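B-agarase (Agarivorans gilvus, PDB 5Z6P) probably hydrolyses the beta-glycosidic linkages of agarose as a member of glycoside hydrolase family 50. Local coordinates at residues 51-56 with 63-68; 69-74 with 196-201; 75-80 with 190-195; 99-104 with 135-140; 110-115 with 124-129. All coordinates share one frame; numbering follows the deposited sequence.

Interaction 1. Residues 51-56 with 63-68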
# COMPACT_ATOMS: atom_id res chain seq x y z
N PHE A 51 12.89 -19.97 22.91
CA PHE A 51 12.38 -18.59 22.92
C PHE A 51 13.40 -17.50 23.20
O PHE A 51 14.12 -17.56 24.18
CB PHE A 51 11.26 -18.46 23.95
CG PHE A 51 9.96 -19.06 23.52
CD1 PHE A 51 9.71 -20.41 23.70
CD2 PHE A 51 8.98 -18.27 22.96
CE1 PHE A 51 8.52 -20.94 23.30
CE2 PHE A 51 7.79 -18.82 22.56
CZ PHE A 51 7.56 -20.15 22.74
N SER A 52 13.44 -16.49 22.34
CA SER A 52 14.18 -15.27 22.62
C SER A 52 13.36 -14.06 22.18
O SER A 52 12.35 -14.19 21.49
CB SER A 52 15.55 -15.26 21.93
OG SER A 52 15.46 -15.62 20.57
N PHE A 53 13.81 -12.88 22.59
CA PHE A 53 13.02 -11.66 22.46
C PHE A 53 13.87 -10.48 22.08
O PHE A 53 15.06 -10.44 22.36
CB PHE A 53 12.29 -11.37 23.78
CG PHE A 53 11.40 -12.50 24.24
CD1 PHE A 53 11.91 -13.54 25.00
CD2 PHE A 53 10.07 -12.53 23.89
CE1 PHE A 53 11.09 -14.58 25.39
CE2 PHE A 53 9.25 -13.56 24.30
CZ PHE A 53 9.76 -14.59 25.04
N SER A 54 13.25 -9.52 21.41
CA SER A 54 13.87 -8.24 21.10
C SER A 54 12.85 -7.12 21.24
O SER A 54 11.86 -7.07 20.49
CB SER A 54 14.46 -8.25 19.70
OG SER A 54 14.71 -6.93 19.26
N ASN A 55 13.12 -6.21 22.18
CA ASN A 55 12.22 -5.10 22.52
C ASN A 55 10.86 -5.63 22.96
O ASN A 55 9.82 -5.01 22.76
CB ASN A 55 12.08 -4.13 21.34
CG ASN A 55 13.42 -3.57 20.89
OD1 ASN A 55 14.35 -3.45 21.68
ND2 ASN A 55 13.52 -3.25 19.61
N VAL A 56 10.91 -6.80 23.60
CA VAL A 56 9.77 -7.44 24.21
C VAL A 56 10.13 -7.90 25.61
O VAL A 56 11.07 -8.67 25.79
CB VAL A 56 9.30 -8.68 23.41
CG1 VAL A 56 8.18 -9.39 24.16
CG2 VAL A 56 8.84 -8.26 22.03
N GLU A 63 1.13 -20.93 32.91
CA GLU A 63 1.02 -21.50 31.57
C GLU A 63 0.69 -20.49 30.46
O GLU A 63 0.34 -20.87 29.36
CB GLU A 63 -0.02 -22.62 31.56
CG GLU A 63 0.59 -24.00 31.70
CD GLU A 63 -0.37 -25.00 32.29
OE1 GLU A 63 -1.60 -24.76 32.24
OE2 GLU A 63 0.10 -26.04 32.81
N CYS A 64 0.81 -19.20 30.75
CA CYS A 64 0.71 -18.18 29.72
C CYS A 64 2.02 -17.43 29.60
O CYS A 64 2.64 -17.09 30.60
CB CYS A 64 -0.42 -17.18 30.02
SG CYS A 64 -2.05 -17.71 29.50
N LEU A 65 2.45 -17.20 28.37
CA LEU A 65 3.57 -16.32 28.11
C LEU A 65 3.07 -14.87 28.03
O LEU A 65 2.38 -14.50 27.08
CB LEU A 65 4.30 -16.73 26.84
CG LEU A 65 5.33 -15.76 26.24
CD1 LEU A 65 6.39 -15.39 27.25
CD2 LEU A 65 5.96 -16.37 25.00
N GLU A 66 3.41 -14.06 29.03
CA GLU A 66 3.02 -12.66 29.07
C GLU A 66 4.05 -11.83 28.35
O GLU A 66 5.22 -11.83 28.74
CB GLU A 66 2.87 -12.16 30.52
CG GLU A 66 1.99 -13.03 31.39
CD GLU A 66 1.77 -12.45 32.80
OE1 GLU A 66 2.24 -11.33 33.09
OE2 GLU A 66 1.12 -13.14 33.60
N ILE A 67 3.65 -11.12 27.30
CA ILE A 67 4.60 -10.27 26.58
C ILE A 67 4.11 -8.84 26.53
O ILE A 67 2.94 -8.57 26.28
CB ILE A 67 4.88 -10.77 25.13
CG1 ILE A 67 3.58 -10.97 24.35
CG2 ILE A 67 5.69 -12.06 25.13
CD1 ILE A 67 3.81 -11.16 22.87
N LYS A 68 5.03 -7.92 26.82
CA LYS A 68 4.83 -6.51 26.58
C LYS A 68 5.75 -6.07 25.45
O LYS A 68 6.97 -6.01 25.62
CB LYS A 68 5.10 -5.68 27.84
CG LYS A 68 4.90 -4.20 27.62
CD LYS A 68 5.19 -3.36 28.88
CE LYS A 68 5.10 -1.86 28.54
NZ LYS A 68 5.27 -0.99 29.73

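Interaction 2. Residues 69-74 with 196-201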
# COMPACT_ATOMS: atom_id res chain seq x y z
N ALA A 69 5.18 -5.78 24.29
CA ALA A 69 5.97 -5.31 23.17
C ALA A 69 6.17 -3.81 23.31
O ALA A 69 5.21 -3.06 23.46
CB ALA A 69 5.29 -5.65 21.84
N LEU A 70 7.43 -3.38 23.29
CA LEU A 70 7.76 -1.98 23.46
C LEU A 70 7.79 -1.28 22.10
O LEU A 70 8.81 -0.72 21.71
CB LEU A 70 9.11 -1.84 24.15
CG LEU A 70 9.41 -2.72 25.37
CD1 LEU A 70 10.74 -2.29 26.01
CD2 LEU A 70 8.27 -2.69 26.39
N SER A 71 6.66 -1.32 21.41
CA SER A 71 6.61 -0.90 20.02
C SER A 71 6.36 0.59 19.88
O SER A 71 6.63 1.16 18.84
CB SER A 71 5.52 -1.69 19.28
OG SER A 71 4.34 -1.81 20.07
N LYS A 72 5.86 1.25 20.92
CA LYS A 72 5.76 2.70 20.82
C LYS A 72 7.15 3.31 20.66
O LYS A 72 7.36 4.17 19.81
CB LYS A 72 5.06 3.31 22.03
CG LYS A 72 4.94 4.82 21.92
CD LYS A 72 4.11 5.43 23.03
CE LYS A 72 4.13 6.95 22.94
NZ LYS A 72 3.08 7.56 23.79
N LYS A 73 8.09 2.87 21.47
CA LYS A 73 9.46 3.38 21.37
C LYS A 73 10.19 2.77 20.17
O LYS A 73 10.78 3.49 19.37
CB LYS A 73 10.25 3.09 22.64
CG LYS A 73 11.67 3.64 22.60
CD LYS A 73 12.43 3.29 23.87
CE LYS A 73 13.90 3.70 23.76
NZ LYS A 73 14.73 3.10 24.84
N HIS A 74 10.12 1.45 20.07
CA HIS A 74 10.91 0.69 19.11
C HIS A 74 10.10 0.29 17.88
O HIS A 74 9.01 -0.23 18.00
CB HIS A 74 11.46 -0.57 19.76
CG HIS A 74 12.38 -0.30 20.91
ND1 HIS A 74 13.70 0.07 20.74
CD2 HIS A 74 12.17 -0.33 22.24
CE1 HIS A 74 14.26 0.25 21.92
NE2 HIS A 74 13.35 0.01 22.85
N LEU A 196 1.97 2.64 16.94
CA LEU A 196 2.03 3.88 17.72
C LEU A 196 1.87 3.61 19.21
O LEU A 196 1.93 4.53 20.03
CB LEU A 196 0.97 4.86 17.26
CG LEU A 196 1.08 5.40 15.84
CD1 LEU A 196 -0.01 6.39 15.65
CD2 LEU A 196 2.44 6.04 15.61
N LEU A 197 1.68 2.35 19.56
CA LEU A 197 1.34 1.98 20.92
C LEU A 197 2.10 0.75 21.36
O LEU A 197 2.57 -0.01 20.54
CB LEU A 197 -0.17 1.72 21.03
CG LEU A 197 -1.11 2.83 20.57
CD1 LEU A 197 -2.53 2.31 20.50
CD2 LEU A 197 -1.00 4.02 21.49
N ASP A 198 2.23 0.57 22.67
CA ASP A 198 2.72 -0.68 23.23
C ASP A 198 1.62 -1.71 23.14
O ASP A 198 0.47 -1.37 22.93
CB ASP A 198 3.19 -0.48 24.67
CG ASP A 198 4.49 0.30 24.76
OD1 ASP A 198 5.26 0.34 23.77
OD2 ASP A 198 4.76 0.86 25.84
N HIS A 199 1.95 -2.98 23.31
CA HIS A 199 0.91 -4.00 23.35
C HIS A 199 1.20 -5.04 24.43
O HIS A 199 2.34 -5.44 24.63
CB HIS A 199 0.77 -4.69 21.97
CG HIS A 199 0.55 -3.73 20.84
ND1 HIS A 199 -0.71 -3.42 20.36
CD2 HIS A 199 1.42 -3.00 20.11
CE1 HIS A 199 -0.59 -2.54 19.38
NE2 HIS A 199 0.69 -2.27 19.21
N HIS A 200 0.15 -5.46 25.13
CA HIS A 200 0.27 -6.45 26.18
C HIS A 200 -0.51 -7.71 25.81
O HIS A 200 -1.72 -7.70 25.82
CB HIS A 200 -0.26 -5.90 27.52
CG HIS A 200 0.43 -4.65 27.98
ND1 HIS A 200 0.31 -3.44 27.33
CD2 HIS A 200 1.23 -4.42 29.05
CE1 HIS A 200 1.01 -2.53 27.97
NE2 HIS A 200 1.58 -3.10 29.02
N LEU A 201 0.19 -8.80 25.51
CA LEU A 201 -0.49 -10.02 25.08
C LEU A 201 -0.26 -11.21 26.02
O LEU A 201 0.72 -11.27 26.75
CB LEU A 201 -0.05 -10.42 23.67
CG LEU A 201 -0.17 -9.39 22.54
CD1 LEU A 201 0.47 -9.90 21.30
CD2 LEU A 201 -1.61 -9.07 22.26
O HOH W 1 7.50 1.69 24.05

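Interaction 3. Residues 75-80 with 190-195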
# COMPACT_ATOMS: atom_id res chain seq x y z
N PHE A 75 10.65 0.53 16.69
CA PHE A 75 9.93 0.18 15.48
C PHE A 75 9.74 -1.33 15.33
O PHE A 75 8.66 -1.75 15.02
CB PHE A 75 10.63 0.73 14.23
CG PHE A 75 9.81 0.58 12.98
CD1 PHE A 75 8.89 1.54 12.63
CD2 PHE A 75 9.94 -0.55 12.19
CE1 PHE A 75 8.12 1.40 11.48
CE2 PHE A 75 9.17 -0.70 11.05
CZ PHE A 75 8.26 0.27 10.69
N TYR A 76 10.78 -2.12 15.54
CA TYR A 76 10.66 -3.58 15.47
C TYR A 76 10.65 -4.27 16.83
O TYR A 76 11.59 -4.14 17.59
CB TYR A 76 11.79 -4.19 14.64
CG TYR A 76 11.79 -3.76 13.20
CD1 TYR A 76 10.84 -4.27 12.31
CD2 TYR A 76 12.72 -2.85 12.72
CE1 TYR A 76 10.83 -3.89 10.99
CE2 TYR A 76 12.72 -2.46 11.39
CZ TYR A 76 11.76 -2.98 10.53
OH TYR A 76 11.73 -2.60 9.20
N THR A 77 9.60 -5.02 17.12
CA THR A 77 9.58 -5.90 18.29
C THR A 77 9.27 -7.31 17.84
O THR A 77 8.44 -7.50 16.96
CB THR A 77 8.57 -5.45 19.36
OG1 THR A 77 7.23 -5.74 18.93
CG2 THR A 77 8.70 -3.99 19.63
N SER A 78 9.94 -8.28 18.45
CA SER A 78 9.83 -9.67 18.03
C SER A 78 9.92 -10.66 19.18
O SER A 78 10.67 -10.49 20.13
CB SER A 78 10.92 -10.03 17.02
OG SER A 78 11.05 -9.05 16.02
N VAL A 79 9.11 -11.69 19.06
CA VAL A 79 9.31 -12.95 19.75
C VAL A 79 9.93 -13.92 18.73
O VAL A 79 9.39 -14.08 17.64
CB VAL A 79 8.00 -13.53 20.27
CG1 VAL A 79 8.25 -14.87 20.95
CG2 VAL A 79 7.28 -12.52 21.18
N PHE A 80 11.05 -14.55 19.08
CA PHE A 80 11.74 -15.52 18.23
C PHE A 80 11.65 -16.91 18.83
O PHE A 80 11.91 -17.12 20.01
CB PHE A 80 13.23 -15.17 18.04
CG PHE A 80 13.47 -13.91 17.27
CD1 PHE A 80 13.19 -13.83 15.93
CD2 PHE A 80 14.02 -12.80 17.90
CE1 PHE A 80 13.42 -12.67 15.22
CE2 PHE A 80 14.26 -11.64 17.20
CZ PHE A 80 13.97 -11.57 15.86
N LEU A 190 7.39 -13.91 15.76
CA LEU A 190 6.18 -13.16 16.09
C LEU A 190 6.54 -11.67 16.17
O LEU A 190 7.18 -11.24 17.12
CB LEU A 190 5.57 -13.64 17.40
CG LEU A 190 5.54 -15.14 17.72
CD1 LEU A 190 4.79 -15.41 19.01
CD2 LEU A 190 4.96 -15.99 16.60
N SER A 191 6.12 -10.89 15.18
CA SER A 191 6.56 -9.52 15.01
C SER A 191 5.42 -8.54 15.23
O SER A 191 4.31 -8.71 14.71
CB SER A 191 7.17 -9.33 13.61
OG SER A 191 7.24 -7.96 13.23
N ILE A 192 5.70 -7.52 16.03
CA ILE A 192 4.81 -6.41 16.21
C ILE A 192 5.63 -5.18 15.85
O ILE A 192 6.63 -4.87 16.52
CB ILE A 192 4.26 -6.34 17.65
CG1 ILE A 192 3.36 -7.54 17.92
CG2 ILE A 192 3.50 -5.06 17.89
CD1 ILE A 192 3.06 -7.75 19.39
N HIS A 193 5.25 -4.50 14.78
CA HIS A 193 6.06 -3.39 14.31
C HIS A 193 5.23 -2.28 13.70
O HIS A 193 4.06 -2.45 13.39
CB HIS A 193 7.11 -3.89 13.30
CG HIS A 193 6.57 -4.14 11.93
ND1 HIS A 193 5.97 -5.33 11.57
CD2 HIS A 193 6.53 -3.35 10.83
CE1 HIS A 193 5.60 -5.26 10.30
NE2 HIS A 193 5.93 -4.07 9.83
N GLY A 194 5.86 -1.11 13.55
CA GLY A 194 5.22 0.05 12.97
C GLY A 194 4.03 0.55 13.77
O GLY A 194 3.11 1.14 13.23
N SER A 195 4.05 0.31 15.07
CA SER A 195 2.90 0.64 15.89
C SER A 195 3.08 1.98 16.61
O SER A 195 4.20 2.40 16.85
CB SER A 195 2.64 -0.46 16.90
OG SER A 195 1.40 -0.26 17.53
O HOH W 2 9.28 -6.77 14.44

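Interaction 4. Residues 99-104 with 135-140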
# COMPACT_ATOMS: atom_id res chain seq x y z
N PHE A 99 -1.55 -21.08 17.78
CA PHE A 99 -1.42 -20.68 19.17
C PHE A 99 -2.63 -19.87 19.57
O PHE A 99 -3.38 -19.39 18.72
CB PHE A 99 -0.13 -19.88 19.40
CG PHE A 99 -0.04 -18.62 18.58
CD1 PHE A 99 0.53 -18.64 17.32
CD2 PHE A 99 -0.51 -17.42 19.07
CE1 PHE A 99 0.62 -17.50 16.56
CE2 PHE A 99 -0.42 -16.27 18.32
CZ PHE A 99 0.13 -16.31 17.06
N ASP A 100 -2.83 -19.70 20.86
CA ASP A 100 -3.93 -18.89 21.34
C ASP A 100 -3.38 -17.57 21.83
O ASP A 100 -2.25 -17.53 22.29
CB ASP A 100 -4.71 -19.60 22.45
CG ASP A 100 -5.42 -20.84 21.95
OD1 ASP A 100 -5.59 -20.98 20.72
OD2 ASP A 100 -5.81 -21.68 22.78
N ALA A 101 -4.17 -16.51 21.72
CA ALA A 101 -3.73 -15.20 22.15
C ALA A 101 -4.87 -14.34 22.68
O ALA A 101 -5.97 -14.36 22.15
CB ALA A 101 -3.04 -14.49 21.00
N ARG A 102 -4.58 -13.58 23.74
CA ARG A 102 -5.44 -12.52 24.26
C ARG A 102 -4.67 -11.21 24.28
O ARG A 102 -3.50 -11.21 24.59
CB ARG A 102 -5.91 -12.82 25.67
CG ARG A 102 -6.91 -13.91 25.79
CD ARG A 102 -7.77 -13.68 27.01
NE ARG A 102 -7.13 -14.13 28.23
CZ ARG A 102 -7.17 -13.47 29.38
NH1 ARG A 102 -7.79 -12.31 29.48
NH2 ARG A 102 -6.57 -13.97 30.44
N ALA A 103 -5.33 -10.11 23.96
CA ALA A 103 -4.74 -8.78 24.11
C ALA A 103 -5.41 -8.08 25.28
O ALA A 103 -6.63 -8.06 25.37
CB ALA A 103 -4.92 -7.97 22.84
N LEU A 104 -4.61 -7.53 26.19
CA LEU A 104 -5.15 -6.93 27.40
C LEU A 104 -5.22 -5.42 27.30
O LEU A 104 -5.66 -4.77 28.23
CB LEU A 104 -4.32 -7.34 28.62
CG LEU A 104 -4.35 -8.83 29.00
CD1 LEU A 104 -3.66 -9.08 30.32
CD2 LEU A 104 -5.75 -9.35 29.05
N GLN A 135 -8.79 -15.81 21.47
CA GLN A 135 -8.82 -16.31 20.09
C GLN A 135 -7.87 -17.46 19.84
O GLN A 135 -6.77 -17.44 20.36
CB GLN A 135 -8.40 -15.20 19.13
CG GLN A 135 -9.34 -14.03 18.68
CD GLN A 135 -9.15 -12.75 19.48
OE1 GLN A 135 -9.97 -12.47 20.33
NE2 GLN A 135 -7.93 -12.18 19.45
N SER A 136 -8.23 -18.39 18.96
CA SER A 136 -7.25 -19.34 18.40
C SER A 136 -6.81 -18.88 17.02
O SER A 136 -7.64 -18.49 16.22
CB SER A 136 -7.82 -20.76 18.30
OG SER A 136 -7.73 -21.43 19.54
N PHE A 137 -5.51 -18.93 16.75
CA PHE A 137 -4.98 -18.48 15.47
C PHE A 137 -4.26 -19.61 14.76
O PHE A 137 -3.54 -20.38 15.37
CB PHE A 137 -4.04 -17.28 15.66
CG PHE A 137 -4.72 -16.07 16.22
CD1 PHE A 137 -5.40 -15.21 15.40
CD2 PHE A 137 -4.71 -15.82 17.58
CE1 PHE A 137 -6.05 -14.11 15.91
CE2 PHE A 137 -5.34 -14.73 18.09
CZ PHE A 137 -6.02 -13.87 17.25
N MET A 138 -4.47 -19.71 13.45
CA MET A 138 -3.92 -20.79 12.64
C MET A 138 -3.16 -20.25 11.45
O MET A 138 -3.68 -19.41 10.71
CB MET A 138 -5.03 -21.72 12.15
CG MET A 138 -5.96 -22.24 13.23
SD MET A 138 -5.55 -23.92 13.72
CE MET A 138 -6.20 -24.89 12.35
N VAL A 139 -1.93 -20.71 11.27
CA VAL A 139 -1.16 -20.37 10.09
C VAL A 139 -0.94 -21.64 9.27
O VAL A 139 -0.16 -22.50 9.66
CB VAL A 139 0.19 -19.74 10.46
CG1 VAL A 139 0.92 -19.29 9.21
CG2 VAL A 139 -0.01 -18.58 11.40
N GLU A 140 -1.65 -21.75 8.14
CA GLU A 140 -1.65 -22.99 7.38
C GLU A 140 -0.42 -23.08 6.51
O GLU A 140 -0.19 -22.25 5.65
CB GLU A 140 -2.91 -23.11 6.52
CG GLU A 140 -2.85 -24.31 5.56
CD GLU A 140 -4.22 -24.77 5.10
OE1 GLU A 140 -5.06 -25.13 5.95
OE2 GLU A 140 -4.46 -24.76 3.88

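Interaction 5. Residues 110-115 with 124-129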
# COMPACT_ATOMS: atom_id res chain seq x y z
N GLN A 110 -1.90 -5.92 15.74
CA GLN A 110 -1.59 -6.61 14.51
C GLN A 110 -0.24 -7.30 14.66
O GLN A 110 0.79 -6.65 14.83
CB GLN A 110 -1.59 -5.65 13.32
CG GLN A 110 -1.21 -6.32 12.00
CD GLN A 110 -1.21 -5.34 10.84
OE1 GLN A 110 -1.41 -4.15 11.03
NE2 GLN A 110 -0.97 -5.84 9.64
N MET A 111 -0.27 -8.62 14.61
CA MET A 111 0.92 -9.42 14.76
C MET A 111 1.25 -10.21 13.49
O MET A 111 0.40 -10.90 12.95
CB MET A 111 0.75 -10.37 15.93
CG MET A 111 1.87 -11.32 16.09
SD MET A 111 1.57 -12.48 17.42
CE MET A 111 2.28 -13.90 16.72
N PHE A 112 2.49 -10.09 13.02
CA PHE A 112 2.97 -10.89 11.91
C PHE A 112 3.62 -12.17 12.41
O PHE A 112 4.38 -12.16 13.38
CB PHE A 112 3.96 -10.10 11.05
CG PHE A 112 3.30 -9.09 10.17
CD1 PHE A 112 2.81 -7.91 10.68
CD2 PHE A 112 3.18 -9.32 8.81
CE1 PHE A 112 2.21 -6.98 9.87
CE2 PHE A 112 2.57 -8.40 8.00
CZ PHE A 112 2.08 -7.23 8.54
N ILE A 113 3.31 -13.28 11.76
CA ILE A 113 3.97 -14.55 12.02
C ILE A 113 4.79 -14.87 10.80
O ILE A 113 4.25 -15.19 9.74
CB ILE A 113 2.98 -15.71 12.29
CG1 ILE A 113 2.05 -15.39 13.47
CG2 ILE A 113 3.72 -17.00 12.54
CD1 ILE A 113 0.62 -15.01 13.06
N ASN A 114 6.11 -14.78 10.95
CA ASN A 114 7.02 -15.05 9.87
C ASN A 114 7.72 -16.36 10.14
O ASN A 114 8.38 -16.53 11.15
CB ASN A 114 8.03 -13.91 9.71
CG ASN A 114 7.36 -12.56 9.56
OD1 ASN A 114 6.32 -12.45 8.93
ND2 ASN A 114 7.95 -11.54 10.14
N ILE A 115 7.54 -17.31 9.23
CA ILE A 115 8.12 -18.63 9.38
C ILE A 115 9.20 -18.85 8.31
O ILE A 115 8.95 -18.71 7.12
CB ILE A 115 7.04 -19.69 9.29
CG1 ILE A 115 5.92 -19.32 10.28
CG2 ILE A 115 7.61 -21.05 9.56
CD1 ILE A 115 4.72 -20.18 10.21
N SER A 124 5.15 -15.54 5.37
CA SER A 124 4.70 -14.48 6.28
C SER A 124 3.19 -14.23 6.23
O SER A 124 2.64 -13.88 5.19
CB SER A 124 5.44 -13.18 5.97
OG SER A 124 5.11 -12.20 6.92
N ARG A 125 2.53 -14.41 7.38
CA ARG A 125 1.12 -14.08 7.55
C ARG A 125 0.93 -13.08 8.69
O ARG A 125 1.85 -12.83 9.46
CB ARG A 125 0.31 -15.33 7.85
CG ARG A 125 0.44 -16.43 6.82
CD ARG A 125 -0.84 -17.22 6.76
NE ARG A 125 -0.75 -18.38 5.87
CZ ARG A 125 -1.77 -18.85 5.16
NH1 ARG A 125 -2.95 -18.26 5.23
NH2 ARG A 125 -1.60 -19.91 4.38
N CYS A 126 -0.26 -12.50 8.81
CA CYS A 126 -0.55 -11.73 10.02
C CYS A 126 -1.94 -11.99 10.58
O CYS A 126 -2.82 -12.56 9.91
CB CYS A 126 -0.35 -10.22 9.78
SG CYS A 126 -1.57 -9.37 8.80
N ILE A 127 -2.11 -11.59 11.83
CA ILE A 127 -3.37 -11.70 12.53
C ILE A 127 -3.70 -10.40 13.25
O ILE A 127 -2.80 -9.64 13.62
CB ILE A 127 -3.33 -12.84 13.54
CG1 ILE A 127 -2.19 -12.63 14.53
CG2 ILE A 127 -3.16 -14.18 12.84
CD1 ILE A 127 -2.19 -13.64 15.65
N ASN A 128 -4.99 -10.12 13.42
CA ASN A 128 -5.41 -9.08 14.34
C ASN A 128 -5.92 -9.70 15.64
O ASN A 128 -6.85 -10.50 15.64
CB ASN A 128 -6.50 -8.20 13.74
CG ASN A 128 -6.81 -6.99 14.61
OD1 ASN A 128 -7.64 -7.07 15.52
ND2 ASN A 128 -6.12 -5.88 14.37
N ILE A 129 -5.28 -9.35 16.75
CA ILE A 129 -5.68 -9.89 18.05
C ILE A 129 -6.56 -8.89 18.76
O ILE A 129 -6.11 -7.81 19.12
CB ILE A 129 -4.46 -10.24 18.91
CG1 ILE A 129 -3.49 -11.10 18.11
CG2 ILE A 129 -4.91 -10.95 20.18
CD1 ILE A 129 -2.11 -11.14 18.68

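Interaction 1. Residues 51-56 with 63-68
Phe-51, Phe-53 and Val-56 pack against Leu-65 and Ile-67, and this apolar patch is the close-packed part of the contact. The two methyls of Leu-65 divide the work: CD2 rests 3.9 Å from CE2 of Phe-51, while CD1 lies 4.1 Å from CZ of Phe-53. Ile-67 meets the next atom round the same ring, its CG2 being 4.0 Å from CE2 of Phe-53. The chi1 of Ile-67, 53°, leaves this CG2 anti to the carbonyl carbon and turned to the ring. The tightest apolar approach is 3.7 Å, from CG1 of Val-56 to CB of Ile-67. At the Lys-68 end, nearer solvent, side-chain packing gives way to a backbone CA-H...O contact of 3.4 Å from Val-56 CA to Lys-68 O, and the extended lysine chain leads its amine away. Asn-55 likewise turns its amide elsewhere, to the carbonyl of Tyr-76. Strands 51-54 and 64-68 run in nearly the same direction, at 15°, but their axes are 10.1 Å apart, too far for backbone pairing. Side chains meeting across such a gap are typical of face-to-face packing in a beta-sandwich core, consistent with a carbohydrate-binding-module-like domain.

Interaction 2. Residues 69-74 with 196-201
This is a polar contact between a loop and the start of a strand, where the 69-74 loop, between strands 64-69 and 76-81, meets the beginning of strand 199-210. A single antiparallel hydrogen-bonded pair, Ala-69 with His-199, begins it, and Ala-69 N reaches His-199 O at 2.9 Å. Leu-70 centres an inverse gamma turn, after which Ser-71 puts its OG between the backbone N and the carbonyl carbon (chi1 43°), a setting from which it donates to Leu-197 O at 2.6 Å in the carbonyl plane. The same OG lies at the edge of the His-199 ring, in its plane, 3.2 Å from CD2. Asp-198 holds the next part of the loop through one oxygen: OD1 accepts from Lys-72 N at 3.1 Å. A water that accepts from Lys-73 N donates to this OD1 as well. The carboxylate thus ties down two successive amides of the loop, one directly and one through water. His-199 NE2 is hydrogen-bonded to Ser-195 OG, and the His-199 side chain touches Ile-192 of strand 185-193. Leu-196 and Leu-197 pack on Arg-698 of helix 689-704, while strand 199-210 continues alongside strand 64-69.

Interaction 3. Residues 75-80 with 190-195
Strands 76-80 and 190-193 run antiparallel at 168°, with hydrogen-bonded pairs Thr-77 with Ile-192 and Val-79 with Leu-190, and one further bond beyond them, Gly-194 N to Phe-75 O. Ile-192 O is gripped twice by Thr-77: by its N at 3.0 Å, tilted from the carbonyl plane, and by OG1 at 2.6 Å, in the plane and on a lone pair. A chi1 of 74° brings the hydroxyl to this oxygen. On the face carrying Thr-77 and Ile-192, Val-79 and Leu-190 pack CB to CB at 3.8 Å. The other face carries Tyr-76 and His-193, whose side chains point the same way; their planes lie within 28° of each other but the rings barely overlap, and contact falls to Tyr-76 CD1 and His-193 CB at 3.9 Å. His-193 NE2 is hydrogen-bonded to Lys-646 NZ. Phe-75 joins them in an aromatic cluster, its CE2 lying 3.7 Å from CD2 of His-193, near the imidazole plane. Over one face of the Phe-75 ring sits Gly-194 CA, a CH-pi contact 4.0 Å from the centroid. A water donates to Thr-77 O and bridges it to Ser-191 OG. Strand 76-81 pairs on with strand 51-54 and strand 185-193 with 109-117, while Val-79 touches Ile-67 of strand 64-69.

Interaction 4. Residues 99-104 with 135-140
Phe-99 and Phe-137 form one of three antiparallel pairs in this strongly twisted beta-ladder of the carbohydrate-binding-module-like domain, where the strand segments cross at 134°. Two hydrogen-bonded pairs, Phe-99 with Phe-137 and Ala-101 with Gln-135, flank the non-hydrogen-bonded Asp-100 with Ser-136. Phe-137 has CG anti to the carbonyl carbon (chi1 -63°), which lays its ring along the neighbouring strand, CE2 being 3.7 Å from CB of Ala-101. Phe-99 takes a rarer rotamer (chi1 59°); its CE2 only brushes CD2 of Phe-137, at 4.4 Å, and its ring meets that of Phe-206. Both phenylalanines face the interior, Phe-99 touching Met-111 and Ile-113 and Phe-137 touching Ile-127. Asp-100 and Ser-136 project from the other face of the ladder, where Arg-207 binds both, with a salt bridge to the carboxylate that would probably favour its ionised form. Between the two, Ser-136 OG donates to Asp-100 OD1, though the modelled 2.5 Å is unusually short and the exact length doubtful.

Interaction 5. Residues 110-115 with 124-129
The segments 110-115 and 124-129 are the arms of a beta hairpin, antiparallel at 155° with axes 4.5 Å apart. Met-111 with Ile-127 and Ile-113 with Arg-125 are the hydrogen-bonded pairs, each closed by two backbone bonds, among them Ile-127 N to Met-111 O at 2.8 Å. Between them Phe-112 faces Cys-126 in a non-hydrogen-bonded pair. Cys-126 holds CB over the centre of the Phe-112 ring, 3.7 Å from its centroid and only 8° off the normal, with SG also over that face at 4.5 Å from the centroid. With chi1 at 73°, SG also comes near the extended Gln-110, whose NE2 makes a weak bond to it at 3.7 Å. The main partners of that amide are Thr-685 and Leu-683. At the other end of this face Asn-114 ND2 is hydrogen-bonded to Glu-189. The opposite face is mainly aliphatic: CD1 of Ile-113 lies 3.9 Å from CG2 of Ile-127, and Met-111 CB is 4.0 Å from CD1 of Ile-129. Arg-125 leaves this row, its guanidinium group hydrogen-bonding to Cys-151 and Ala-171. The hairpin is thus two-sided in chemistry: its aliphatic side joins the domain core with Phe-99 and Phe-137, whereas the side bearing sulfur, ring and amides makes hydrogen bonds with Leu-683 and Thr-685 through Gln-110.

All five interactions lie within the region assigned to the agarase CBM-like family. Interactions 2 and 3 are the closest pair, their centres about 8 Å apart, and Ala-69 CB of one packs on Thr-77 OG1 of the other. Interaction 5 lies about 10 Å, centre to centre, from both interaction 3, to which Ser-191 N and Phe-112 O join it, and interaction 4, reached through Phe-99 and Met-111. Strand 199-210 connects interaction 2 to interaction 1 by Ile-67 with Leu-201 and to interaction 4 by Leu-104 with His-200. Interactions 2, 3 and 5 also touch later parts of the chain, including Glu-647, Lys-646 and Thr-685. Interactions 1 and 4 do not touch, with nearest atoms about 6 Å apart.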